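Local atomic coordinates of probable outer membrane protein (Pseudomonas aeruginosa, PDB entry 3DWO), a protein that probably carries long-chain fatty acids or similar hydrophobic compounds across the outer membrane, as a beta-barrel channel of the OmpP1/FadL family. Residues Ile166-Leu177 against Ser200-Ser211. Residues are numbered along the deposited sequence; the frame is centred on the assembly and turned at random.
Sequences IQRTSGFVSQNL and SALMRVKVDNTS. With C8E ((hydroxyethyloxy)tri(ethyloxy)octane), chain D; C8E ((hydroxyethyloxy)tri(ethyloxy)octane), chain M.
R168 and F172 both set CG anti to the backbone N (chi1 167° and -179°), and each then reaches across to the neighbouring strand. R168 bends at chi2, laying its CD 3.1 Å from T210 OG1, and its guanidinium meets D208 edge-on: NH2 to OD1 is 3.3 Å, a salt bridge whose hydrogen bond is weak, with the two planes 60° apart. Further along the same face, the F172 ring lies beside R204, CZ 4.0 Å from R204 CB, while K206, bent at chi2, chi3 and chi4, crosses the ring obliquely, its CE 3.8 Å from F172 CD1.

Beneath these side chains, 166-177 and 201-211 run antiparallel as adjacent barrel strands, with paired backbone bonds from Q167-S211 to L177-A201. On the other face a detergent molecule follows V173, V205 and V207; it crosses G171, where the lack of a side chain gives its C11 room, and its O21 hydrogen-bonds Q175 OE1, which R372 also holds. L177 CG packs on M203 CB at 3.6 Å.

Chemically the two faces differ: one carries the salt bridge and F172 among mixed residues; on the other, valines and glutamine take up the detergent's ether chain and hydroxyl, which may echo how an amphiphilic substrate would sit in a channel of this family.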
loop_
_atom_site.group_PDB
_atom_site.type_symbol
_atom_site.label_atom_id
_atom_site.label_comp_id
_atom_site.label_asym_id
_atom_site.label_seq_id
_atom_site.Cartn_x
_atom_site.Cartn_y
_atom_site.Cartn_z
ATOM N N ILE A 166 9.860 -14.044 -1.408
ATOM C CA ILE A 166 8.759 -14.801 -1.991
ATOM C C ILE A 166 7.539 -14.073 -1.472
ATOM O O ILE A 166 7.238 -14.082 -0.274
ATOM C CB ILE A 166 8.737 -16.268 -1.544
ATOM C CG1 ILE A 166 10.057 -16.942 -1.922
ATOM C CG2 ILE A 166 7.602 -16.994 -2.246
ATOM C CD1 ILE A 166 10.374 -16.890 -3.420
ATOM N N GLN A 167 6.846 -13.439 -2.402
ATOM C CA GLN A 167 5.705 -12.610 -2.093
ATOM C C GLN A 167 4.321 -13.168 -2.431
ATOM O O GLN A 167 4.114 -13.815 -3.455
ATOM C CB GLN A 167 5.949 -11.266 -2.794
ATOM C CG GLN A 167 4.789 -10.351 -2.869
ATOM C CD GLN A 167 3.758 -10.813 -3.850
ATOM O OE1 GLN A 167 2.571 -10.702 -3.584
ATOM N NE2 GLN A 167 4.197 -11.327 -4.998
ATOM N N ARG A 168 3.371 -12.897 -1.548
ATOM C CA ARG A 168 1.995 -13.319 -1.746
ATOM C C ARG A 168 1.094 -12.092 -1.612
ATOM O O ARG A 168 1.074 -11.434 -0.576
ATOM C CB ARG A 168 1.604 -14.376 -0.713
ATOM C CG ARG A 168 0.107 -14.638 -0.640
ATOM C CD ARG A 168 -0.433 -15.255 -1.910
ATOM N NE ARG A 168 -1.892 -15.316 -1.894
ATOM C CZ ARG A 168 -2.608 -15.867 -0.918
ATOM N NH1 ARG A 168 -1.999 -16.410 0.128
ATOM N NH2 ARG A 168 -3.936 -15.867 -0.981
ATOM N N THR A 169 0.360 -11.783 -2.675
ATOM C CA THR A 169 -0.545 -10.639 -2.672
ATOM C C THR A 169 -1.987 -11.071 -2.859
ATOM O O THR A 169 -2.281 -11.909 -3.704
ATOM C CB THR A 169 -0.236 -9.658 -3.828
ATOM O OG1 THR A 169 1.053 -9.069 -3.640
ATOM C CG2 THR A 169 -1.283 -8.554 -3.876
ATOM N N SER A 170 -2.885 -10.496 -2.071
ATOM C CA SER A 170 -4.306 -10.785 -2.215
ATOM C C SER A 170 -4.940 -9.424 -2.449
ATOM O O SER A 170 -4.538 -8.438 -1.836
ATOM C CB SER A 170 -4.882 -11.418 -0.949
ATOM O OG SER A 170 -5.064 -10.443 0.052
ATOM N N GLY A 171 -5.910 -9.364 -3.347
ATOM C CA GLY A 171 -6.553 -8.101 -3.636
ATOM C C GLY A 171 -8.040 -8.256 -3.861
ATOM O O GLY A 171 -8.505 -9.282 -4.358
ATOM N N PHE A 172 -8.790 -7.232 -3.474
ATOM C CA PHE A 172 -10.230 -7.240 -3.644
ATOM C C PHE A 172 -10.733 -5.843 -4.004
ATOM O O PHE A 172 -10.294 -4.845 -3.429
ATOM C CB PHE A 172 -10.931 -7.696 -2.365
ATOM C CG PHE A 172 -12.428 -7.746 -2.499
ATOM C CD1 PHE A 172 -13.055 -8.872 -3.034
ATOM C CD2 PHE A 172 -13.206 -6.640 -2.163
ATOM C CE1 PHE A 172 -14.435 -8.895 -3.238
ATOM C CE2 PHE A 172 -14.583 -6.651 -2.359
ATOM C CZ PHE A 172 -15.200 -7.778 -2.898
ATOM N N VAL A 173 -11.655 -5.786 -4.959
ATOM C CA VAL A 173 -12.243 -4.530 -5.395
ATOM C C VAL A 173 -13.718 -4.738 -5.713
ATOM O O VAL A 173 -14.087 -5.694 -6.401
ATOM C CB VAL A 173 -11.538 -3.972 -6.671
ATOM C CG1 VAL A 173 -12.508 -3.119 -7.479
ATOM C CG2 VAL A 173 -10.337 -3.111 -6.279
ATOM N N SER A 174 -14.565 -3.861 -5.187
ATOM C CA SER A 174 -15.988 -3.937 -5.478
ATOM C C SER A 174 -16.353 -2.532 -5.936
ATOM O O SER A 174 -15.736 -1.555 -5.514
ATOM C CB SER A 174 -16.809 -4.359 -4.248
ATOM O OG SER A 174 -16.830 -3.350 -3.259
ATOM N N GLN A 175 -17.348 -2.430 -6.804
ATOM C CA GLN A 175 -17.735 -1.140 -7.342
ATOM C C GLN A 175 -19.092 -1.336 -7.997
ATOM O O GLN A 175 -19.383 -2.414 -8.516
ATOM C CB GLN A 175 -16.674 -0.714 -8.372
ATOM C CG GLN A 175 -16.977 0.498 -9.226
ATOM C CD GLN A 175 -15.802 0.843 -10.129
ATOM O OE1 GLN A 175 -14.847 0.075 -10.230
ATOM N NE2 GLN A 175 -15.867 1.991 -10.790
ATOM N N ASN A 176 -19.931 -0.310 -7.943
ATOM C CA ASN A 176 -21.247 -0.405 -8.548
ATOM C C ASN A 176 -21.148 -0.210 -10.050
ATOM O O ASN A 176 -20.352 0.609 -10.522
ATOM C CB ASN A 176 -22.177 0.664 -7.992
ATOM C CG ASN A 176 -23.559 0.601 -8.614
ATOM O OD1 ASN A 176 -24.277 -0.383 -8.440
ATOM N ND2 ASN A 176 -23.934 1.648 -9.353
ATOM N N LEU A 177 -21.953 -0.964 -10.794
ATOM C CA LEU A 177 -21.999 -0.842 -12.243
ATOM C C LEU A 177 -23.435 -0.488 -12.593
ATOM O O LEU A 177 -24.382 -1.070 -12.057
ATOM C CB LEU A 177 -21.649 -2.154 -12.947
ATOM C CG LEU A 177 -20.327 -2.877 -12.703
ATOM C CD1 LEU A 177 -20.228 -4.014 -13.723
ATOM C CD2 LEU A 177 -19.135 -1.926 -12.843
ATOM N N SER A 200 -28.473 -1.540 -11.499
ATOM C CA SER A 200 -27.357 -1.483 -10.562
ATOM C C SER A 200 -26.978 -2.867 -10.066
ATOM O O SER A 200 -27.836 -3.672 -9.666
ATOM C CB SER A 200 -27.675 -0.589 -9.357
ATOM O OG SER A 200 -28.539 -1.241 -8.452
ATOM N N ALA A 201 -25.680 -3.128 -10.096
ATOM C CA ALA A 201 -25.139 -4.398 -9.655
ATOM C C ALA A 201 -23.758 -4.128 -9.068
ATOM O O ALA A 201 -23.035 -3.245 -9.538
ATOM C CB ALA A 201 -25.037 -5.351 -10.831
ATOM N N LEU A 202 -23.403 -4.871 -8.028
ATOM C CA LEU A 202 -22.102 -4.699 -7.412
ATOM C C LEU A 202 -21.100 -5.629 -8.076
ATOM O O LEU A 202 -21.236 -6.861 -8.024
ATOM C CB LEU A 202 -22.164 -5.009 -5.918
ATOM C CG LEU A 202 -20.842 -4.782 -5.170
ATOM C CD1 LEU A 202 -20.583 -3.287 -5.049
ATOM C CD2 LEU A 202 -20.906 -5.422 -3.790
ATOM N N MET A 203 -20.114 -5.031 -8.732
ATOM C CA MET A 203 -19.050 -5.777 -9.386
ATOM C C MET A 203 -18.053 -6.121 -8.279
ATOM O O MET A 203 -17.695 -5.257 -7.485
ATOM C CB MET A 203 -18.383 -4.897 -10.442
ATOM C CG MET A 203 -17.032 -5.390 -10.893
ATOM S SD MET A 203 -17.160 -6.929 -11.791
ATOM C CE MET A 203 -17.003 -6.335 -13.469
ATOM N N ARG A 204 -17.620 -7.378 -8.218
ATOM C CA ARG A 204 -16.673 -7.827 -7.194
ATOM C C ARG A 204 -15.515 -8.594 -7.816
ATOM O O ARG A 204 -15.724 -9.557 -8.549
ATOM C CB ARG A 204 -17.380 -8.725 -6.168
ATOM C CG ARG A 204 -18.504 -8.018 -5.408
ATOM C CD ARG A 204 -19.128 -8.894 -4.318
ATOM N NE ARG A 204 -19.876 -10.027 -4.859
ATOM C CZ ARG A 204 -20.756 -10.745 -4.161
ATOM N NH1 ARG A 204 -21.003 -10.443 -2.890
ATOM N NH2 ARG A 204 -21.395 -11.764 -4.733
ATOM N N VAL A 205 -14.293 -8.171 -7.512
ATOM C CA VAL A 205 -13.108 -8.828 -8.052
ATOM C C VAL A 205 -12.222 -9.304 -6.906
ATOM O O VAL A 205 -11.833 -8.519 -6.039
ATOM C CB VAL A 205 -12.293 -7.860 -8.956
ATOM C CG1 VAL A 205 -11.187 -8.621 -9.676
ATOM C CG2 VAL A 205 -13.217 -7.180 -9.953
ATOM N N LYS A 206 -11.911 -10.596 -6.908
ATOM C CA LYS A 206 -11.078 -11.197 -5.870
ATOM C C LYS A 206 -9.939 -11.937 -6.559
ATOM O O LYS A 206 -10.165 -12.904 -7.285
ATOM C CB LYS A 206 -11.909 -12.170 -5.028
ATOM C CG LYS A 206 -11.097 -12.956 -4.021
ATOM C CD LYS A 206 -10.923 -12.196 -2.725
ATOM C CE LYS A 206 -12.162 -12.340 -1.848
ATOM N NZ LYS A 206 -12.362 -13.755 -1.399
ATOM N N VAL A 207 -8.713 -11.482 -6.328
ATOM C CA VAL A 207 -7.552 -12.083 -6.966
ATOM C C VAL A 207 -6.392 -12.239 -5.998
ATOM O O VAL A 207 -6.328 -11.556 -4.976
ATOM C CB VAL A 207 -7.107 -11.230 -8.175
ATOM C CG1 VAL A 207 -8.190 -11.267 -9.262
ATOM C CG2 VAL A 207 -6.872 -9.774 -7.736
ATOM N N ASP A 208 -5.472 -13.139 -6.337
ATOM C CA ASP A 208 -4.315 -13.430 -5.497
ATOM C C ASP A 208 -3.150 -13.877 -6.375
ATOM O O ASP A 208 -3.349 -14.284 -7.519
ATOM C CB ASP A 208 -4.648 -14.570 -4.528
ATOM C CG ASP A 208 -5.883 -14.288 -3.687
ATOM O OD1 ASP A 208 -5.751 -13.613 -2.643
ATOM O OD2 ASP A 208 -6.992 -14.735 -4.069
ATOM N N ASN A 209 -1.941 -13.810 -5.827
ATOM C CA ASN A 209 -0.755 -14.243 -6.554
ATOM C C ASN A 209 0.477 -14.362 -5.669
ATOM O O ASN A 209 0.652 -13.611 -4.708
ATOM C CB ASN A 209 -0.424 -13.292 -7.710
ATOM C CG ASN A 209 0.733 -13.802 -8.561
ATOM O OD1 ASN A 209 0.653 -14.885 -9.132
ATOM N ND2 ASN A 209 1.815 -13.029 -8.639
ATOM N N THR A 210 1.332 -15.313 -6.019
ATOM C CA THR A 210 2.579 -15.546 -5.308
ATOM C C THR A 210 3.683 -15.516 -6.360
ATOM O O THR A 210 3.605 -16.229 -7.362
ATOM C CB THR A 210 2.582 -16.922 -4.609
ATOM O OG1 THR A 210 1.519 -16.967 -3.648
ATOM C CG2 THR A 210 3.910 -17.157 -3.892
ATOM N N SER A 211 4.689 -14.675 -6.147
ATOM C CA SER A 211 5.802 -14.570 -7.085
ATOM C C SER A 211 7.059 -14.097 -6.358
ATOM O O SER A 211 6.978 -13.518 -5.278
ATOM C CB SER A 211 5.455 -13.607 -8.227
ATOM O OG SER A 211 5.292 -12.285 -7.754
HETATM C C1 C8E D . -5.498 6.341 -6.747
HETATM C C2 C8E D . -6.216 5.071 -6.741
HETATM C C3 C8E D . -5.448 3.916 -7.189
HETATM C C4 C8E D . -6.295 2.749 -7.018
HETATM C C5 C8E D . -5.438 1.537 -6.972
HETATM C C6 C8E D . -6.157 0.438 -6.355
HETATM C C7 C8E D . -5.408 -0.684 -6.894
HETATM C C8 C8E D . -5.255 -1.718 -5.842
HETATM O O9 C8E D . -5.536 -3.105 -5.960
HETATM C C10 C8E D . -6.853 -3.512 -6.280
HETATM C C11 C8E D . -6.813 -5.006 -6.338
HETATM O O12 C8E D . -6.641 -5.457 -7.693
HETATM C C13 C8E D . -7.776 -6.167 -8.277
HETATM C C14 C8E D . -9.021 -5.517 -8.960
HETATM O O15 C8E D . -9.655 -5.756 -10.252
HETATM C C16 C8E D . -9.112 -4.911 -11.288
HETATM C C17 C8E D . -9.839 -3.565 -11.469
HETATM O O18 C8E D . -11.155 -3.296 -10.940
HETATM C C19 C8E D . -12.227 -3.626 -11.864
HETATM C C20 C8E D . -13.310 -2.584 -12.333
HETATM O O21 C8E D . -14.557 -2.508 -11.624
HETATM C C1 C8E M . 5.981 -16.654 -11.313
HETATM C C2 C8E M . 5.743 -16.819 -9.886
HETATM C C3 C8E M . 5.877 -18.170 -9.385
HETATM C C4 C8E M . 6.037 -18.078 -7.944
HETATM C C5 C8E M . 6.745 -19.295 -7.466
HETATM C C6 C8E M . 7.962 -18.913 -6.787
HETATM C C7 C8E M . 8.947 -19.503 -7.672
HETATM C C8 C8E M . 10.136 -19.841 -6.858
HETATM O O9 C8E M . 11.255 -19.015 -6.576
HETATM C C10 C8E M . 12.049 -18.541 -7.660
HETATM C C11 C8E M . 13.118 -17.703 -7.027
HETATM O O12 C8E M . 14.175 -18.520 -6.481
#